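Local coordinates for mandelate racemase/muconate lactonizing enzyme family protein (Azoarcus sp., PDB 2QDE), which belongs to the enolase superfamily, pairing a capping domain of the mandelate racemase/muconate lactonizing enzyme type with a TIM-barrel-like domain that binds a barium ion here, at residues D63-M68 with N101-T106; M68-F73 with A383-T388; K270-G275 with G303-P308. One frame throughout, in Å; residues are numbered along the deposited sequence.

Contact 1 of 3, residues D63-M68 with N101-T106; sequences DSITSM and NQAKAT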
loop_
_atom_site.group_PDB
_atom_site.type_symbol
_atom_site.label_atom_id
_atom_site.label_comp_id
_atom_site.label_asym_id
_atom_site.label_seq_id
_atom_site.Cartn_x
_atom_site.Cartn_y
_atom_site.Cartn_z
ATOM N N ASP A 63 3.395 -2.736 -44.708
ATOM C CA ASP A 63 2.051 -3.218 -45.010
ATOM C C ASP A 63 1.050 -2.946 -43.884
ATOM O O ASP A 63 -0.108 -2.631 -44.157
ATOM C CB ASP A 63 2.090 -4.711 -45.387
ATOM C CG ASP A 63 2.781 -4.956 -46.740
ATOM O OD1 ASP A 63 3.028 -3.969 -47.471
ATOM O OD2 ASP A 63 3.073 -6.129 -47.082
ATOM N N SER A 64 1.494 -3.042 -42.626
ATOM C CA SER A 64 0.627 -2.756 -41.474
ATOM C C SER A 64 0.070 -1.354 -41.603
ATOM O O SER A 64 -1.134 -1.129 -41.587
ATOM C CB SER A 64 1.408 -2.784 -40.154
ATOM O OG SER A 64 1.807 -4.084 -39.825
ATOM N N ILE A 65 0.988 -0.405 -41.696
ATOM C CA ILE A 65 0.639 0.998 -41.798
ATOM C C ILE A 65 -0.207 1.293 -43.034
ATOM O O ILE A 65 -1.210 2.006 -42.957
ATOM C CB ILE A 65 1.921 1.850 -41.816
ATOM C CG1 ILE A 65 2.709 1.600 -40.523
ATOM C CG2 ILE A 65 1.570 3.329 -41.974
ATOM C CD1 ILE A 65 4.124 2.154 -40.531
ATOM N N THR A 66 0.186 0.727 -44.169
ATOM C CA THR A 66 -0.542 0.963 -45.401
ATOM C C THR A 66 -1.978 0.473 -45.315
ATOM O O THR A 66 -2.903 1.174 -45.721
ATOM C CB THR A 66 0.161 0.297 -46.602
ATOM O OG1 THR A 66 1.449 0.901 -46.792
ATOM C CG2 THR A 66 -0.670 0.475 -47.873
ATOM N N SER A 67 -2.173 -0.722 -44.773
ATOM C CA SER A 67 -3.517 -1.260 -44.669
ATOM C C SER A 67 -4.370 -0.505 -43.656
ATOM O O SER A 67 -5.505 -0.131 -43.952
ATOM C CB SER A 67 -3.477 -2.739 -44.299
ATOM O OG SER A 67 -4.792 -3.257 -44.252
ATOM N N MET A 68 -3.836 -0.266 -42.462
ATOM C CA MET A 68 -4.636 0.433 -41.469
ATOM C C MET A 68 -5.040 1.818 -41.959
ATOM O O MET A 68 -6.182 2.228 -41.786
ATOM C CB MET A 68 -3.897 0.543 -40.132
ATOM C CG MET A 68 -4.804 1.002 -38.984
ATOM S SD MET A 68 -6.276 -0.040 -38.781
ATOM C CE MET A 68 -5.553 -1.548 -38.312
ATOM N N ASN A 101 0.298 2.627 -33.257
ATOM C CA ASN A 101 0.767 3.970 -32.944
ATOM C C ASN A 101 1.533 4.664 -34.068
ATOM O O ASN A 101 1.331 5.854 -34.298
ATOM C CB ASN A 101 1.633 3.935 -31.682
ATOM C CG ASN A 101 0.868 3.441 -30.471
ATOM O OD1 ASN A 101 0.166 2.431 -30.538
ATOM N ND2 ASN A 101 1.000 4.147 -29.355
ATOM N N GLN A 102 2.405 3.937 -34.765
ATOM C CA GLN A 102 3.186 4.552 -35.840
ATOM C C GLN A 102 2.316 4.973 -37.024
ATOM O O GLN A 102 2.559 6.014 -37.640
ATOM C CB GLN A 102 4.290 3.603 -36.302
ATOM C CG GLN A 102 5.167 4.150 -37.424
ATOM C CD GLN A 102 6.424 3.323 -37.627
ATOM O OE1 GLN A 102 6.437 2.129 -37.353
ATOM N NE2 GLN A 102 7.485 3.956 -38.120
ATOM N N ALA A 103 1.308 4.162 -37.334
ATOM C CA ALA A 103 0.384 4.460 -38.426
ATOM C C ALA A 103 -0.422 5.703 -38.048
ATOM O O ALA A 103 -0.607 6.607 -38.865
ATOM C CB ALA A 103 -0.546 3.280 -38.660
ATOM N N LYS A 104 -0.894 5.739 -36.805
ATOM C CA LYS A 104 -1.667 6.878 -36.314
ATOM C C LYS A 104 -0.793 8.132 -36.320
ATOM O O LYS A 104 -1.240 9.211 -36.715
ATOM C CB LYS A 104 -2.167 6.623 -34.888
ATOM C CG LYS A 104 -3.205 5.518 -34.751
ATOM C CD LYS A 104 -3.471 5.213 -33.275
ATOM C CE LYS A 104 -4.586 4.198 -33.098
ATOM N NZ LYS A 104 -4.704 3.730 -31.690
ATOM N N ALA A 105 0.453 7.981 -35.883
ATOM C CA ALA A 105 1.384 9.101 -35.834
ATOM C C ALA A 105 1.582 9.694 -37.224
ATOM O O ALA A 105 1.595 10.909 -37.397
ATOM C CB ALA A 105 2.721 8.647 -35.271
ATOM N N THR A 106 1.738 8.824 -38.213
ATOM C CA THR A 106 1.939 9.257 -39.585
ATOM C C THR A 106 0.784 10.129 -40.075
ATOM O O THR A 106 1.000 11.149 -40.737
ATOM C CB THR A 106 2.103 8.046 -40.502
ATOM O OG1 THR A 106 3.233 7.284 -40.061
ATOM C CG2 THR A 106 2.333 8.487 -41.941
#

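Contact 2 of 3, residues M68-F73 with A383-T388; sequences MICDFF and AARVVT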
loop_
_atom_site.group_PDB
_atom_site.type_symbol
_atom_site.label_atom_id
_atom_site.label_comp_id
_atom_site.label_asym_id
_atom_site.label_seq_id
_atom_site.Cartn_x
_atom_site.Cartn_y
_atom_site.Cartn_z
ATOM N N MET A 68 -3.836 -0.266 -42.462
ATOM C CA MET A 68 -4.636 0.433 -41.469
ATOM C C MET A 68 -5.040 1.818 -41.959
ATOM O O MET A 68 -6.182 2.228 -41.786
ATOM C CB MET A 68 -3.897 0.543 -40.132
ATOM C CG MET A 68 -4.804 1.002 -38.984
ATOM S SD MET A 68 -6.276 -0.040 -38.781
ATOM C CE MET A 68 -5.553 -1.548 -38.312
ATOM N N ILE A 69 -4.115 2.533 -42.586
ATOM C CA ILE A 69 -4.426 3.868 -43.083
ATOM C C ILE A 69 -5.399 3.832 -44.267
ATOM O O ILE A 69 -6.380 4.571 -44.293
ATOM C CB ILE A 69 -3.146 4.621 -43.519
ATOM C CG1 ILE A 69 -2.281 4.938 -42.296
ATOM C CG2 ILE A 69 -3.513 5.912 -44.246
ATOM C CD1 ILE A 69 -1.027 5.726 -42.618
ATOM N N CYS A 70 -5.128 2.968 -45.236
ATOM C CA CYS A 70 -5.974 2.883 -46.422
ATOM C C CYS A 70 -7.288 2.128 -46.284
ATOM O O CYS A 70 -8.320 2.585 -46.783
ATOM C CB CYS A 70 -5.163 2.308 -47.578
ATOM S SG CYS A 70 -3.836 3.417 -48.096
ATOM N N ASP A 71 -7.267 0.990 -45.602
ATOM C CA ASP A 71 -8.474 0.185 -45.438
ATOM C C ASP A 71 -9.382 0.615 -44.295
ATOM O O ASP A 71 -10.553 0.234 -44.260
ATOM C CB ASP A 71 -8.110 -1.291 -45.243
ATOM C CG ASP A 71 -7.508 -1.917 -46.488
ATOM O OD1 ASP A 71 -8.122 -1.789 -47.567
ATOM O OD2 ASP A 71 -6.433 -2.542 -46.390
ATOM N N PHE A 72 -8.849 1.405 -43.366
ATOM C CA PHE A 72 -9.626 1.843 -42.215
ATOM C C PHE A 72 -9.665 3.346 -41.967
ATOM O O PHE A 72 -10.726 3.964 -42.074
ATOM C CB PHE A 72 -9.117 1.130 -40.961
ATOM C CG PHE A 72 -9.391 -0.342 -40.963
ATOM C CD1 PHE A 72 -10.607 -0.836 -40.493
ATOM C CD2 PHE A 72 -8.457 -1.235 -41.482
ATOM C CE1 PHE A 72 -10.890 -2.202 -40.539
ATOM C CE2 PHE A 72 -8.731 -2.603 -41.533
ATOM C CZ PHE A 72 -9.949 -3.086 -41.060
ATOM N N PHE A 73 -8.526 3.938 -41.627
ATOM C CA PHE A 73 -8.514 5.367 -41.351
ATOM C C PHE A 73 -9.082 6.197 -42.503
ATOM O O PHE A 73 -9.908 7.086 -42.279
ATOM C CB PHE A 73 -7.097 5.845 -41.010
ATOM C CG PHE A 73 -6.536 5.247 -39.739
ATOM C CD1 PHE A 73 -7.384 4.826 -38.709
ATOM C CD2 PHE A 73 -5.154 5.125 -39.564
ATOM C CE1 PHE A 73 -6.864 4.289 -37.517
ATOM C CE2 PHE A 73 -4.626 4.591 -38.374
ATOM C CZ PHE A 73 -5.489 4.174 -37.354
ATOM N N ALA A 383 4.046 -1.034 -54.602
ATOM C CA ALA A 383 3.528 0.142 -55.270
ATOM C C ALA A 383 2.779 1.018 -54.279
ATOM O O ALA A 383 2.339 0.550 -53.229
ATOM C CB ALA A 383 2.600 -0.275 -56.406
ATOM N N ALA A 384 2.654 2.296 -54.612
ATOM C CA ALA A 384 1.942 3.229 -53.761
ATOM C C ALA A 384 0.472 2.853 -53.801
ATOM O O ALA A 384 -0.007 2.311 -54.797
ATOM C CB ALA A 384 2.124 4.653 -54.274
ATOM N N ARG A 385 -0.244 3.128 -52.717
ATOM C CA ARG A 385 -1.661 2.826 -52.677
ATOM C C ARG A 385 -2.454 4.119 -52.538
ATOM O O ARG A 385 -2.078 5.005 -51.767
ATOM C CB ARG A 385 -1.980 1.886 -51.520
ATOM C CG ARG A 385 -3.426 1.495 -51.519
ATOM C CD ARG A 385 -3.721 0.387 -50.547
ATOM N NE ARG A 385 -5.157 0.132 -50.508
ATOM C CZ ARG A 385 -5.736 -0.694 -49.654
ATOM N NH1 ARG A 385 -4.991 -1.343 -48.769
ATOM N NH2 ARG A 385 -7.050 -0.877 -49.691
ATOM N N VAL A 386 -3.551 4.225 -53.286
ATOM C CA VAL A 386 -4.381 5.427 -53.264
ATOM C C VAL A 386 -5.851 5.110 -53.004
ATOM O O VAL A 386 -6.401 4.152 -53.548
ATOM C CB VAL A 386 -4.257 6.202 -54.603
ATOM C CG1 VAL A 386 -5.108 7.460 -54.572
ATOM C CG2 VAL A 386 -2.803 6.565 -54.860
ATOM N N VAL A 387 -6.474 5.923 -52.157
ATOM C CA VAL A 387 -7.873 5.759 -51.802
ATOM C C VAL A 387 -8.567 7.099 -51.982
ATOM O O VAL A 387 -8.083 8.122 -51.500
ATOM C CB VAL A 387 -8.052 5.338 -50.323
ATOM C CG1 VAL A 387 -9.500 4.933 -50.074
ATOM C CG2 VAL A 387 -7.111 4.197 -49.972
ATOM N N THR A 388 -9.696 7.090 -52.685
ATOM C CA THR A 388 -10.473 8.303 -52.912
ATOM C C THR A 388 -11.889 8.056 -52.415
ATOM O O THR A 388 -12.633 9.045 -52.253
ATOM C CB THR A 388 -10.535 8.691 -54.412
ATOM O OG1 THR A 388 -11.014 7.574 -55.167
ATOM C CG2 THR A 388 -9.158 9.080 -54.933
#

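Contact 3 of 3, residues K270-G275 with G303-P308; sequences KTQKAG and GLEASP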
loop_
_atom_site.group_PDB
_atom_site.type_symbol
_atom_site.label_atom_id
_atom_site.label_comp_id
_atom_site.label_asym_id
_atom_site.label_seq_id
_atom_site.Cartn_x
_atom_site.Cartn_y
_atom_site.Cartn_z
ATOM N N LYS A 270 9.393 8.972 -28.502
ATOM C CA LYS A 270 9.510 8.983 -29.962
ATOM C C LYS A 270 8.105 9.353 -30.401
ATOM O O LYS A 270 7.132 8.802 -29.887
ATOM C CB LYS A 270 9.900 7.615 -30.543
ATOM C CG LYS A 270 11.363 7.239 -30.349
ATOM C CD LYS A 270 11.757 6.077 -31.249
ATOM C CE LYS A 270 13.209 5.651 -31.032
ATOM N NZ LYS A 270 13.437 5.149 -29.658
ATOM N N THR A 271 7.985 10.300 -31.323
ATOM C CA THR A 271 6.670 10.709 -31.787
ATOM C C THR A 271 5.873 9.532 -32.342
ATOM O O THR A 271 4.656 9.490 -32.205
ATOM C CB THR A 271 6.767 11.830 -32.847
ATOM O OG1 THR A 271 7.753 11.486 -33.825
ATOM C CG2 THR A 271 7.161 13.141 -32.186
ATOM N N GLN A 272 6.556 8.569 -32.950
ATOM C CA GLN A 272 5.864 7.407 -33.500
ATOM C C GLN A 272 5.395 6.445 -32.404
ATOM O O GLN A 272 4.410 5.732 -32.575
ATOM C CB GLN A 272 6.762 6.664 -34.501
ATOM C CG GLN A 272 7.057 7.459 -35.768
ATOM C CD GLN A 272 8.346 8.249 -35.689
ATOM O OE1 GLN A 272 8.788 8.642 -34.605
ATOM N NE2 GLN A 272 8.956 8.499 -36.847
ATOM N N LYS A 273 6.102 6.423 -31.279
ATOM C CA LYS A 273 5.716 5.548 -30.178
ATOM C C LYS A 273 4.487 6.135 -29.493
ATOM O O LYS A 273 3.523 5.424 -29.188
ATOM C CB LYS A 273 6.862 5.425 -29.173
ATOM C CG LYS A 273 6.539 4.565 -27.961
ATOM C CD LYS A 273 7.720 4.478 -26.993
ATOM C CE LYS A 273 8.144 5.855 -26.480
ATOM N NZ LYS A 273 9.207 5.754 -25.434
ATOM N N ALA A 274 4.533 7.443 -29.262
ATOM C CA ALA A 274 3.439 8.161 -28.611
ATOM C C ALA A 274 2.160 8.083 -29.439
ATOM O O ALA A 274 1.059 8.035 -28.890
ATOM C CB ALA A 274 3.829 9.619 -28.387
ATOM N N GLY A 275 2.316 8.095 -30.764
ATOM C CA GLY A 275 1.160 8.016 -31.640
ATOM C C GLY A 275 0.833 9.289 -32.400
ATOM O O GLY A 275 -0.248 9.399 -32.973
ATOM N N GLY A 303 14.685 13.855 -43.763
ATOM C CA GLY A 303 14.519 15.148 -43.125
ATOM C C GLY A 303 13.045 15.355 -42.828
ATOM O O GLY A 303 12.676 16.154 -41.957
ATOM N N LEU A 304 12.191 14.634 -43.555
ATOM C CA LEU A 304 10.757 14.742 -43.337
ATOM C C LEU A 304 10.392 13.998 -42.058
ATOM O O LEU A 304 9.575 14.470 -41.275
ATOM C CB LEU A 304 9.962 14.168 -44.515
ATOM C CG LEU A 304 8.436 14.235 -44.339
ATOM C CD1 LEU A 304 8.018 15.674 -44.074
ATOM C CD2 LEU A 304 7.734 13.712 -45.582
ATOM N N GLU A 305 10.998 12.835 -41.849
ATOM C CA GLU A 305 10.737 12.053 -40.644
ATOM C C GLU A 305 11.158 12.860 -39.414
ATOM O O GLU A 305 10.491 12.831 -38.375
ATOM C CB GLU A 305 11.524 10.734 -40.694
ATOM C CG GLU A 305 11.299 9.780 -39.519
ATOM C CD GLU A 305 12.087 10.147 -38.265
ATOM O OE1 GLU A 305 13.203 10.704 -38.390
ATOM O OE2 GLU A 305 11.599 9.858 -37.146
ATOM N N ALA A 306 12.260 13.593 -39.533
ATOM C CA ALA A 306 12.755 14.378 -38.402
ATOM C C ALA A 306 11.940 15.632 -38.083
ATOM O O ALA A 306 11.967 16.120 -36.951
ATOM C CB ALA A 306 14.208 14.760 -38.643
ATOM N N SER A 307 11.203 16.142 -39.066
ATOM C CA SER A 307 10.431 17.374 -38.879
ATOM C C SER A 307 9.373 17.463 -37.778
ATOM O O SER A 307 9.385 18.412 -36.995
ATOM C CB SER A 307 9.803 17.799 -40.204
ATOM O OG SER A 307 10.814 18.260 -41.071
ATOM N N PRO A 308 8.436 16.503 -37.707
ATOM C CA PRO A 308 7.434 16.617 -36.636
ATOM C C PRO A 308 8.109 16.804 -35.271
ATOM O O PRO A 308 7.759 17.708 -34.506
ATOM C CB PRO A 308 6.666 15.296 -36.737
ATOM C CG PRO A 308 6.745 14.982 -38.204
ATOM C CD PRO A 308 8.194 15.306 -38.536
HETATM O O HOH W 1 8.972 13.016 -35.920
#

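Contact 1 of 3, residues D63-M68 with N101-T106
Ile65 carries nearly all of this contact, setting its two branches against two successive residues of helix 101-119. Its CG2 methyl sits on Ala103, 3.9 Å from Ala103 CB and just as near to that residue's CA. The longer branch diverges from it and carries Ile65 CD1 to 3.8 Å from Gln102 CG, where the methyl also lies close to the amide end of the glutamine; the two side chains meet at a slant. With a side chain of a single methyl on one helix, the backbones come very close, the CA atoms of Ile65 and Ala103 being 4.8 Å apart. The contact is buried and made by van der Waals packing alone.

Gln102 is fixed from beyond the contact. Its CG lies opposite the backbone N (chi1 -180°), and the extended chain carries NE2 to the carbonyl oxygens of Ala50 and Asp52, so the amide is tied down while its aliphatic part meets Ile65. Its backbone N is bound by the Glu60 carboxylate, and its carbonyl O accepts twice from Thr106, from N at 3.0 Å and from OG1 at 2.8 Å, the two donors coming from opposite faces of the carbonyl plane. Further out, Ile65 also rests on Val34 of strand 31-40, while Ser64 packs against Ser64 of the second subunit. Helix 62-78 is therefore held between its partner helix, the sheet and a neighbouring copy, an arrangement that belongs to the helical layer over the antiparallel sheet in the N-terminal capping domain of the enolase superfamily.

Contact 2 of 3, residues M68-F73 with A383-T388
Cys70 and Val387 form the close-packed heart of this contact, with Cys70 CB 3.6 Å from Val387 CG2. The same CB lies over one face of the Arg385 guanidinium, 3.5 Å above its plane and displaced toward the rim, while Cys70 SG runs alongside the arginine's methylene groups, 3.9 Å from Arg385 CG. One small side chain thus fills the angle between two strand residues that point to the same side. Arg385 starts out with CG opposite its backbone N (chi1 -176°) and stays extended as far as NE, which takes the guanidinium past Cys70 to the next residue of the helix.

Strand 385-387 is the outermost strand, within this chain, of the antiparallel sheet of the capping domain: near the C terminus the chain returns to pair with strand 5-15, through backbone bonds of Arg385 with Val10 and of Val387 with Val8. Helix 62-78 lies along it, the local axes 8.8 Å apart and 19° from parallel. The helix widens into a pi-type turn here, Phe73 N bonding to Met68 O at 2.9 Å.

Toward solvent the packing gives way to charge, though Asp71 also packs against Asp63 of the second subunit, leaving this side only partly open. Asp71 and Arg385, both partly exposed, form an end-on salt bridge, Arg385 NH2 reaching Asp71 OD1 at 2.5 Å and Arg385 NH1 reaching Asp71 OD2 at 3.0 Å. The grip is not flat, for the carboxylate and guanidinium planes stand 63° apart and both nitrogens approach from above the carboxylate. Ser67 OG gives OD2 a second partner.

Contact 3 of 3, residues K270-G275 with G303-P308
The one direct polar link runs from Gln272 NE2 to Glu305 OE2, 3.0 Å long and nearly straight at 170°. Glu305 OE2 lies in the amide plane of Gln272 and is met on its anti lone pair, and the two flat groups are almost coplanar, although the side chains cross at about a right angle. Each end has a second partner: NE2 also reaches Ala50 O, and OE2 accepts from Met299 N, so this buried carboxylate oxygen takes two N-H groups. Gln272 bends sharply at chi2 (94°), which swings its amide across to the helix opposite.

A water makes the second bridge, 2.9 Å from Thr271 OG1 and donating to Glu305 O over the same distance. Both segments lie in the TIM-barrel-like domain, helix 271-274 directly following barrel strand 266-269 and helix 303-315 coming after strand 294-296. On the far side of the short helix, Lys273 NZ pairs with Asp246, a ligand of the barium ion.

Apolar packing between the segments is loose; Thr271 and Pro308 face across without close contact, and both rest on Phe109 of the capping domain and on Leu277. Within helix 303-315, Ser307 OG bonds back to Gly303 O at 2.9 Å.

From the N terminus, helix 62-78 comes first and serves both contact 1 and contact 2, which share Met68. Contact 1 closes a short, largely helical loop at helix 101-119. Contact 2 stays open until the last strand, 385-387, so the two cross along the chain. Contact 3 opens and closes within that long excursion through the barrel, after contact 1 is complete. Contacts 1 and 2 tie the capping domain's helices to each other and to its sheet, and both touch the second subunit. Contact 3 belongs to the barrel but meets contact 1 where Asn101 ND2 lies 2.8 Å from Lys273 O, a probable hydrogen bond joining the two domains.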